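Local coordinates for protein putative glycosyltransferase (GalT1) (Streptococcus parasanguinis FW213, PDB 5HEA) that probably transfers sugar residues from nucleotide-sugar donors, the chain being the C-terminal part of a longer protein and containing a GT-A-type glycosyltransferase domain, at residues 119-124 with 165-170; 93-98 with 211-216. All blocks are in the same frame, centred on the assembly; numbering follows the deposited sequence.

In the fold
Along the chain the four segments come in the order 93-98, 119-124, 165-170 and 211-216, so interaction 1 is nested inside the loop that interaction 2 closes. Their centres lie about 8 Å apart. Both reach the same mixed sheet, in which strand 116-125 runs parallel to strand 204-217. The two contacts meet directly there: Asn-122 N lies 2.9 Å from Tyr-213 O, a probable hydrogen bond. Strand 204-217, which turns a corner at Tyr-213, pairs also with the short strand 96-97. In this GT-A-type domain the arrangement ties the segment just after strand 87-90 to strand 204-217, more than a hundred residues on, with no other subunit touching either contact.

Interaction 1 of 2, residues 119-124 with 165-170; sequences CNFNSF and FTFSPT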
ATOM      1  N   CYS A 119       8.742 -38.348  21.295  1.00 23.53           N
ATOM      2  CA  CYS A 119       9.386 -39.451  20.587  1.00 23.57           C
ATOM      3  C   CYS A 119      10.247 -38.899  19.468  1.00 23.45           C
ATOM      4  O   CYS A 119      10.377 -37.682  19.311  1.00 24.18           O
ATOM      5  CB  CYS A 119       8.375 -40.500  20.076  1.00 20.77           C
ATOM      6  SG  CYS A 119       7.300 -39.992  18.700  1.00 27.84           S
ATOM      7  N   ASN A 120      10.841 -39.787  18.691  1.00 21.65           N
ATOM      8  CA  ASN A 120      11.737 -39.368  17.632  1.00 24.18           C
ATOM      9  C   ASN A 120      11.017 -39.531  16.296  1.00 24.63           C
ATOM     10  O   ASN A 120       9.812 -39.823  16.254  1.00 20.61           O
ATOM     11  CB  ASN A 120      13.022 -40.212  17.682  1.00 24.41           C
ATOM     12  CG  ASN A 120      14.250 -39.443  17.227  1.00 27.71           C
ATOM     13  OD1 ASN A 120      14.179 -38.600  16.332  1.00 23.80           O
ATOM     14  ND2 ASN A 120      15.384 -39.726  17.850  1.00 25.91           N
ATOM     15  N   PHE A 121      11.735 -39.337  15.200  1.00 24.17           N
ATOM     16  CA  PHE A 121      11.116 -39.538  13.892  1.00 25.18           C
ATOM     17  C   PHE A 121      12.073 -40.230  12.938  1.00 25.13           C
ATOM     18  O   PHE A 121      13.290 -40.106  13.063  1.00 23.13           O
ATOM     19  CB  PHE A 121      10.637 -38.196  13.291  1.00 25.15           C
ATOM     20  CG  PHE A 121      11.744 -37.229  13.004  1.00 28.02           C
ATOM     21  CD1 PHE A 121      12.394 -37.237  11.778  1.00 40.25           C
ATOM     22  CD2 PHE A 121      12.150 -36.319  13.962  1.00 33.24           C
ATOM     23  CE1 PHE A 121      13.422 -36.350  11.516  1.00 47.27           C
ATOM     24  CE2 PHE A 121      13.182 -35.435  13.708  1.00 44.75           C
ATOM     25  CZ  PHE A 121      13.816 -35.447  12.487  1.00 48.02           C
ATOM     26  N   ASN A 122      11.516 -40.969  11.988  1.00 24.02           N
ATOM     27  CA  ASN A 122      12.297 -41.477  10.873  1.00 22.76           C
ATOM     28  C   ASN A 122      11.814 -40.672   9.683  1.00 29.94           C
ATOM     29  O   ASN A 122      10.895 -39.869   9.820  1.00 28.26           O
ATOM     30  CB  ASN A 122      12.085 -42.986  10.691  1.00 20.63           C
ATOM     31  CG  ASN A 122      13.004 -43.810  11.574  1.00 28.17           C
ATOM     32  OD1 ASN A 122      14.135 -43.410  11.833  1.00 30.98           O
ATOM     33  ND2 ASN A 122      12.524 -44.955  12.047  1.00 31.97           N
ATOM     34  N   SER A 123      12.430 -40.847   8.528  1.00 33.73           N
ATOM     35  CA  SER A 123      12.032 -40.044   7.379  1.00 40.40           C
ATOM     36  C   SER A 123      11.552 -40.895   6.205  1.00 34.25           C
ATOM     37  O   SER A 123      11.854 -42.090   6.117  1.00 30.20           O
ATOM     38  CB  SER A 123      13.159 -39.098   6.956  1.00 34.09           C
ATOM     39  OG  SER A 123      14.346 -39.817   6.709  1.00 42.82           O
ATOM     40  N   PHE A 124      10.767 -40.266   5.333  1.00 27.65           N
ATOM     41  CA  PHE A 124      10.329 -40.869   4.086  1.00 24.71           C
ATOM     42  C   PHE A 124      10.706 -39.929   2.951  1.00 28.58           C
ATOM     43  O   PHE A 124      10.289 -38.775   2.935  1.00 32.16           O
ATOM     44  CB  PHE A 124       8.822 -41.109   4.085  1.00 22.84           C
ATOM     45  CG  PHE A 124       8.319 -41.827   2.857  1.00 28.61           C
ATOM     46  CD1 PHE A 124       8.596 -43.173   2.664  1.00 24.68           C
ATOM     47  CD2 PHE A 124       7.570 -41.156   1.897  1.00 29.81           C
ATOM     48  CE1 PHE A 124       8.131 -43.842   1.537  1.00 27.61           C
ATOM     49  CE2 PHE A 124       7.098 -41.820   0.769  1.00 29.87           C
ATOM     50  CZ  PHE A 124       7.377 -43.162   0.589  1.00 26.39           C
ATOM     51  N   PHE A 165      13.840 -28.766  19.564  1.00 34.03           N
ATOM     52  CA  PHE A 165      13.402 -27.375  19.710  1.00 44.11           C
ATOM     53  C   PHE A 165      12.616 -26.818  18.531  1.00 44.55           C
ATOM     54  O   PHE A 165      11.702 -26.013  18.712  1.00 48.99           O
ATOM     55  CB  PHE A 165      14.593 -26.460  20.013  1.00 50.61           C
ATOM     56  CG  PHE A 165      15.259 -26.755  21.326  1.00 59.26           C
ATOM     57  CD1 PHE A 165      14.667 -26.375  22.516  1.00 62.41           C
ATOM     58  CD2 PHE A 165      16.471 -27.420  21.370  1.00 63.06           C
ATOM     59  CE1 PHE A 165      15.273 -26.651  23.727  1.00 60.93           C
ATOM     60  CE2 PHE A 165      17.082 -27.692  22.575  1.00 64.43           C
ATOM     61  CZ  PHE A 165      16.482 -27.309  23.756  1.00 62.38           C
ATOM     62  N   THR A 166      12.967 -27.230  17.320  1.00 43.10           N
ATOM     63  CA  THR A 166      12.391 -26.574  16.155  1.00 45.23           C
ATOM     64  C   THR A 166      11.328 -27.408  15.436  1.00 47.92           C
ATOM     65  O   THR A 166      10.851 -27.014  14.370  1.00 53.87           O
ATOM     66  CB  THR A 166      13.489 -26.140  15.170  1.00 50.64           C
ATOM     67  OG1 THR A 166      14.075 -27.295  14.566  1.00 58.92           O
ATOM     68  CG2 THR A 166      14.573 -25.367  15.902  1.00 52.95           C
ATOM     69  N   PHE A 167      10.961 -28.555  16.012  1.00 35.82           N
ATOM     70  CA  PHE A 167       9.926 -29.408  15.420  1.00 25.86           C
ATOM     71  C   PHE A 167       8.769 -29.611  16.399  1.00 24.25           C
ATOM     72  O   PHE A 167       8.936 -30.185  17.478  1.00 24.01           O
ATOM     73  CB  PHE A 167      10.508 -30.761  14.984  1.00 26.15           C
ATOM     74  CG  PHE A 167       9.676 -31.472  13.949  1.00 25.50           C
ATOM     75  CD1 PHE A 167       9.238 -30.800  12.817  1.00 28.50           C
ATOM     76  CD2 PHE A 167       9.335 -32.812  14.107  1.00 24.38           C
ATOM     77  CE1 PHE A 167       8.465 -31.453  11.852  1.00 30.42           C
ATOM     78  CE2 PHE A 167       8.562 -33.471  13.163  1.00 29.68           C
ATOM     79  CZ  PHE A 167       8.124 -32.786  12.025  1.00 27.55           C
ATOM     80  N   SER A 168       7.594 -29.127  16.035  1.00 21.31           N
ATOM     81  CA  SER A 168       6.447 -29.246  16.936  1.00 24.57           C
ATOM     82  C   SER A 168       5.798 -30.645  17.089  1.00 26.99           C
ATOM     83  O   SER A 168       5.289 -30.955  18.169  1.00 24.41           O
ATOM     84  CB  SER A 168       5.387 -28.183  16.621  1.00 22.91           C
ATOM     85  OG  SER A 168       4.946 -28.283  15.285  1.00 33.82           O
ATOM     86  N   PRO A 169       5.776 -31.475  16.018  1.00 19.11           N
ATOM     87  CA  PRO A 169       5.235 -32.824  16.239  1.00 17.57           C
ATOM     88  C   PRO A 169       6.142 -33.708  17.078  1.00 22.40           C
ATOM     89  O   PRO A 169       7.211 -33.268  17.520  1.00 22.98           O
ATOM     90  CB  PRO A 169       5.118 -33.398  14.815  1.00 17.98           C
ATOM     91  CG  PRO A 169       4.980 -32.151  13.934  1.00 24.68           C
ATOM     92  CD  PRO A 169       5.936 -31.180  14.580  1.00 21.28           C
ATOM     93  N   THR A 170       5.701 -34.952  17.271  1.00 18.63           N
ATOM     94  CA  THR A 170       6.400 -36.004  18.049  1.00 17.43           C
ATOM     95  C   THR A 170       6.280 -35.824  19.555  1.00 23.14           C
ATOM     96  O   THR A 170       6.915 -36.538  20.320  1.00 19.37           O
ATOM     97  CB  THR A 170       7.912 -36.241  17.645  1.00 22.97           C
ATOM     98  OG1 THR A 170       8.779 -35.364  18.371  1.00 24.62           O
ATOM     99  CG2 THR A 170       8.139 -36.089  16.127  1.00 23.09           C
TER
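Thr-170 meets Cys-119 through backbone and side chain together. Cys-119 N donates to Thr-170 O over 2.8 Å in an almost straight bond (168° at the hydrogen), close to the start of strand 171-174, which pairs antiparallel with strand 116-125. Followed outward, the threonine side chain first sets CB 3.3 Å from Cys-119 O and 3.9 Å from Cys-119 SG. There it divides. With OG1 between its own backbone N and carbonyl carbon (chi1 88°), the hydroxyl lies 3.0 Å from Cys-119 O and 2.8 Å from Pro-169 O. The methyl CG2 makes looser contacts with Asn-120 O and the CB of Phe-121, while Leu-163 of helix 161-166 packs on the same threonine. Further along, the rings of Phe-121 and Phe-167 meet at a slant, their centroids 5.7 Å apart and their planes at 56°. Pro-169 CD sits 3.5 Å above the centre of one Phe-167 face, and Phe-162 and Tyr-215 bring further rings to Phe-167. Asn-120, pointing away, instead uses OD1 to accept from Phe-121 N. The chemistry is therefore divided: a buried polar end, where one hydroxyl has two carbonyl oxygens in reach and its proton can satisfy only one well at a time, and an aromatic end joining the strand to the loop after helix 161-166.

Interaction 2 of 2, residues 93-98 with 211-216; sequences SDDFVE and GSYYYS
Phe-96 and Tyr-214 form an antiparallel hydrogen-bonded pair whose two bonds are unequal: Tyr-214 N reaches Phe-96 O at 2.7 Å, whereas Phe-96 N to Tyr-214 O is longer at 3.3 Å. Val-97 and Tyr-213 follow as a non-hydrogen-bonded pair, and Glu-98 N donates to Ser-212 O in a bond that is nearly straight.

Side-chain hydrogen bonds add to the backbone ladder. Asp-95 holds CG beside its own backbone N (chi1 -59°), which turns the carboxylate toward the partner strand. OD1 continues the ladder by accepting from Ser-216 N, met from above the carboxylate plane; OD2 presents its anti lone pair to Tyr-213 OH, only 2.5 Å away, with carboxylate and ring planes 77° apart. Glu-98, bent at chi2, reaches back to bring the anti lone pair of OE2 to Tyr-214 OH at 2.8 Å.

Asp-92, Ser-93 and Asp-94 match the DxD signature of GT-A glycosyltransferases, which in relatives serves the metal and nucleotide-sugar. The Tyr-213 hydroxyl bridges Asp-95 OD2 and the backbone N of Asp-92, consistent with a second-shell position behind the motif. Asp-94 OD2 itself forms a salt bridge with Arg-218.

One water lies 2.7 Å from both Asp-95 OD1 and Ser-216 O, and above the centre of a Tyr-215 ring face.

Apolar contacts lie on both faces of the two-strand ladder. On the face bearing Phe-96 and Tyr-214, Tyr-214 CB stands over the centre of the Phe-96 ring in a CH-pi contact, 3.8 Å from its centroid; the ring planes differ by 22° and are offset so far that they hardly overlie one another. On the face bearing Val-97 and Tyr-213, Val-97 CG1 comes within 3.5 Å of Tyr-213 CD2, and Pro-169 packs against the same tyrosine.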
ATOM      1  N   SER A  93       0.537 -32.044   8.140  1.00 19.13           N
ATOM      2  CA  SER A  93      -0.322 -32.773   7.210  1.00 26.45           C
ATOM      3  C   SER A  93       0.455 -33.379   6.029  1.00 30.20           C
ATOM      4  O   SER A  93      -0.110 -34.147   5.250  1.00 32.25           O
ATOM      5  CB  SER A  93      -1.485 -31.880   6.759  1.00 25.27           C
ATOM      6  OG  SER A  93      -1.037 -30.575   6.455  1.00 28.33           O
ATOM      7  N   ASP A  94       1.745 -33.036   5.927  1.00 29.10           N
ATOM      8  CA  ASP A  94       2.699 -33.644   4.982  1.00 28.06           C
ATOM      9  C   ASP A  94       3.224 -35.002   5.440  1.00 27.86           C
ATOM     10  O   ASP A  94       3.848 -35.732   4.661  1.00 26.04           O
ATOM     11  CB  ASP A  94       3.949 -32.773   4.888  1.00 40.37           C
ATOM     12  CG  ASP A  94       3.735 -31.536   4.087  1.00 54.47           C
ATOM     13  OD1 ASP A  94       2.899 -31.574   3.167  1.00 67.66           O
ATOM     14  OD2 ASP A  94       4.413 -30.529   4.366  1.00 55.13           O
ATOM     15  N   ASP A  95       3.008 -35.312   6.711  1.00 26.00           N
ATOM     16  CA  ASP A  95       3.656 -36.444   7.372  1.00 23.16           C
ATOM     17  C   ASP A  95       2.681 -37.566   7.707  1.00 22.19           C
ATOM     18  O   ASP A  95       1.494 -37.459   7.413  1.00 25.77           O
ATOM     19  CB  ASP A  95       4.343 -35.953   8.652  1.00 22.60           C
ATOM     20  CG  ASP A  95       5.389 -34.882   8.376  1.00 28.49           C
ATOM     21  OD1 ASP A  95       6.001 -34.922   7.280  1.00 28.53           O
ATOM     22  OD2 ASP A  95       5.609 -34.005   9.252  1.00 29.76           O
ATOM     23  N   PHE A  96       3.186 -38.648   8.306  1.00 19.15           N
ATOM     24  CA  PHE A  96       2.332 -39.752   8.741  1.00 21.19           C
ATOM     25  C   PHE A  96       2.982 -40.529   9.878  1.00 27.32           C
ATOM     26  O   PHE A  96       4.167 -40.354  10.165  1.00 27.84           O
ATOM     27  CB  PHE A  96       1.953 -40.677   7.572  1.00 20.20           C
ATOM     28  CG  PHE A  96       3.136 -41.250   6.841  1.00 27.06           C
ATOM     29  CD1 PHE A  96       3.824 -40.487   5.906  1.00 25.58           C
ATOM     30  CD2 PHE A  96       3.559 -42.552   7.087  1.00 29.89           C
ATOM     31  CE1 PHE A  96       4.911 -41.004   5.233  1.00 24.65           C
ATOM     32  CE2 PHE A  96       4.650 -43.092   6.407  1.00 27.37           C
ATOM     33  CZ  PHE A  96       5.329 -42.319   5.478  1.00 27.15           C
ATOM     34  N   VAL A  97       2.198 -41.370  10.544  1.00 27.32           N
ATOM     35  CA  VAL A  97       2.659 -42.025  11.762  1.00 29.17           C
ATOM     36  C   VAL A  97       2.307 -43.512  11.821  1.00 26.91           C
ATOM     37  O   VAL A  97       1.419 -43.988  11.102  1.00 27.61           O
ATOM     38  CB  VAL A  97       2.070 -41.330  13.022  1.00 25.47           C
ATOM     39  CG1 VAL A  97       2.517 -39.877  13.104  1.00 25.24           C
ATOM     40  CG2 VAL A  97       0.551 -41.394  12.992  1.00 23.60           C
ATOM     41  N   GLU A  98       3.003 -44.234  12.700  1.00 25.97           N
ATOM     42  CA  GLU A  98       2.685 -45.626  13.005  1.00 26.70           C
ATOM     43  C   GLU A  98       1.344 -45.686  13.710  1.00 29.36           C
ATOM     44  O   GLU A  98       0.904 -44.692  14.273  1.00 22.61           O
ATOM     45  CB  GLU A  98       3.747 -46.226  13.933  1.00 31.78           C
ATOM     46  CG  GLU A  98       5.105 -46.406  13.302  1.00 40.20           C
ATOM     47  CD  GLU A  98       5.145 -47.585  12.357  1.00 46.38           C
ATOM     48  OE1 GLU A  98       4.181 -48.380  12.356  1.00 45.35           O
ATOM     49  OE2 GLU A  98       6.140 -47.715  11.613  1.00 53.81           O
ATOM     50  N   GLY A 211      11.350 -44.043  16.209  1.00 30.12           N
ATOM     51  CA  GLY A 211      10.952 -43.212  15.084  1.00 32.63           C
ATOM     52  C   GLY A 211       9.556 -43.590  14.616  1.00 32.98           C
ATOM     53  O   GLY A 211       9.397 -44.178  13.555  1.00 30.70           O
ATOM     54  N   SER A 212       8.544 -43.260  15.415  1.00 27.42           N
ATOM     55  CA  SER A 212       7.171 -43.667  15.129  1.00 27.26           C
ATOM     56  C   SER A 212       6.436 -42.619  14.305  1.00 22.54           C
ATOM     57  O   SER A 212       5.335 -42.857  13.794  1.00 25.57           O
ATOM     58  CB  SER A 212       6.424 -43.914  16.431  1.00 35.18           C
ATOM     59  OG  SER A 212       7.036 -44.977  17.139  1.00 45.31           O
ATOM     60  N   TYR A 213       7.056 -41.454  14.196  1.00 20.52           N
ATOM     61  CA  TYR A 213       6.559 -40.379  13.339  1.00 24.98           C
ATOM     62  C   TYR A 213       7.425 -40.367  12.084  1.00 27.58           C
ATOM     63  O   TYR A 213       8.652 -40.506  12.177  1.00 24.42           O
ATOM     64  CB  TYR A 213       6.684 -39.050  14.085  1.00 18.95           C
ATOM     65  CG  TYR A 213       6.085 -37.835  13.379  1.00 19.46           C
ATOM     66  CD1 TYR A 213       6.796 -37.160  12.390  1.00 20.71           C
ATOM     67  CD2 TYR A 213       4.831 -37.350  13.736  1.00 19.83           C
ATOM     68  CE1 TYR A 213       6.264 -36.023  11.750  1.00 24.08           C
ATOM     69  CE2 TYR A 213       4.276 -36.228  13.099  1.00 20.17           C
ATOM     70  CZ  TYR A 213       5.002 -35.570  12.110  1.00 15.88           C
ATOM     71  OH  TYR A 213       4.475 -34.452  11.484  1.00 22.11           O
ATOM     72  N   TYR A 214       6.796 -40.216  10.918  1.00 24.42           N
ATOM     73  CA  TYR A 214       7.523 -40.161   9.649  1.00 25.86           C
ATOM     74  C   TYR A 214       7.481 -38.772   9.008  1.00 25.59           C
ATOM     75  O   TYR A 214       6.415 -38.247   8.676  1.00 22.92           O
ATOM     76  CB  TYR A 214       7.030 -41.249   8.685  1.00 27.93           C
ATOM     77  CG  TYR A 214       7.378 -42.643   9.184  1.00 30.15           C
ATOM     78  CD1 TYR A 214       8.666 -43.150   9.037  1.00 28.84           C
ATOM     79  CD2 TYR A 214       6.430 -43.433   9.827  1.00 30.22           C
ATOM     80  CE1 TYR A 214       8.999 -44.412   9.509  1.00 28.66           C
ATOM     81  CE2 TYR A 214       6.753 -44.692  10.306  1.00 34.02           C
ATOM     82  CZ  TYR A 214       8.040 -45.171  10.144  1.00 38.49           C
ATOM     83  OH  TYR A 214       8.377 -46.423  10.605  1.00 42.60           O
ATOM     84  N   TYR A 215       8.667 -38.190   8.864  1.00 23.34           N
ATOM     85  CA  TYR A 215       8.851 -36.856   8.318  1.00 22.92           C
ATOM     86  C   TYR A 215       9.026 -36.997   6.806  1.00 31.92           C
ATOM     87  O   TYR A 215       9.986 -37.609   6.338  1.00 29.27           O
ATOM     88  CB  TYR A 215      10.101 -36.214   8.945  1.00 23.59           C
ATOM     89  CG  TYR A 215      10.411 -34.818   8.464  1.00 28.82           C
ATOM     90  CD1 TYR A 215      11.244 -34.604   7.375  1.00 37.71           C
ATOM     91  CD2 TYR A 215       9.868 -33.709   9.100  1.00 34.53           C
ATOM     92  CE1 TYR A 215      11.528 -33.324   6.930  1.00 34.83           C
ATOM     93  CE2 TYR A 215      10.141 -32.425   8.661  1.00 36.78           C
ATOM     94  CZ  TYR A 215      10.973 -32.240   7.580  1.00 42.05           C
ATOM     95  OH  TYR A 215      11.248 -30.966   7.146  1.00 44.06           O
ATOM     96  N   SER A 216       8.081 -36.446   6.051  1.00 27.43           N
ATOM     97  CA  SER A 216       8.146 -36.474   4.599  1.00 31.00           C
ATOM     98  C   SER A 216       9.199 -35.499   4.092  1.00 32.46           C
ATOM     99  O   SER A 216       9.133 -34.302   4.362  1.00 34.20           O
ATOM    100  CB  SER A 216       6.789 -36.105   4.014  1.00 36.21           C
ATOM    101  OG  SER A 216       6.902 -35.794   2.643  1.00 49.17           O
TER
HETATM  102  O   HOH W   1       7.457 -32.979   6.023  1.00 34.90           O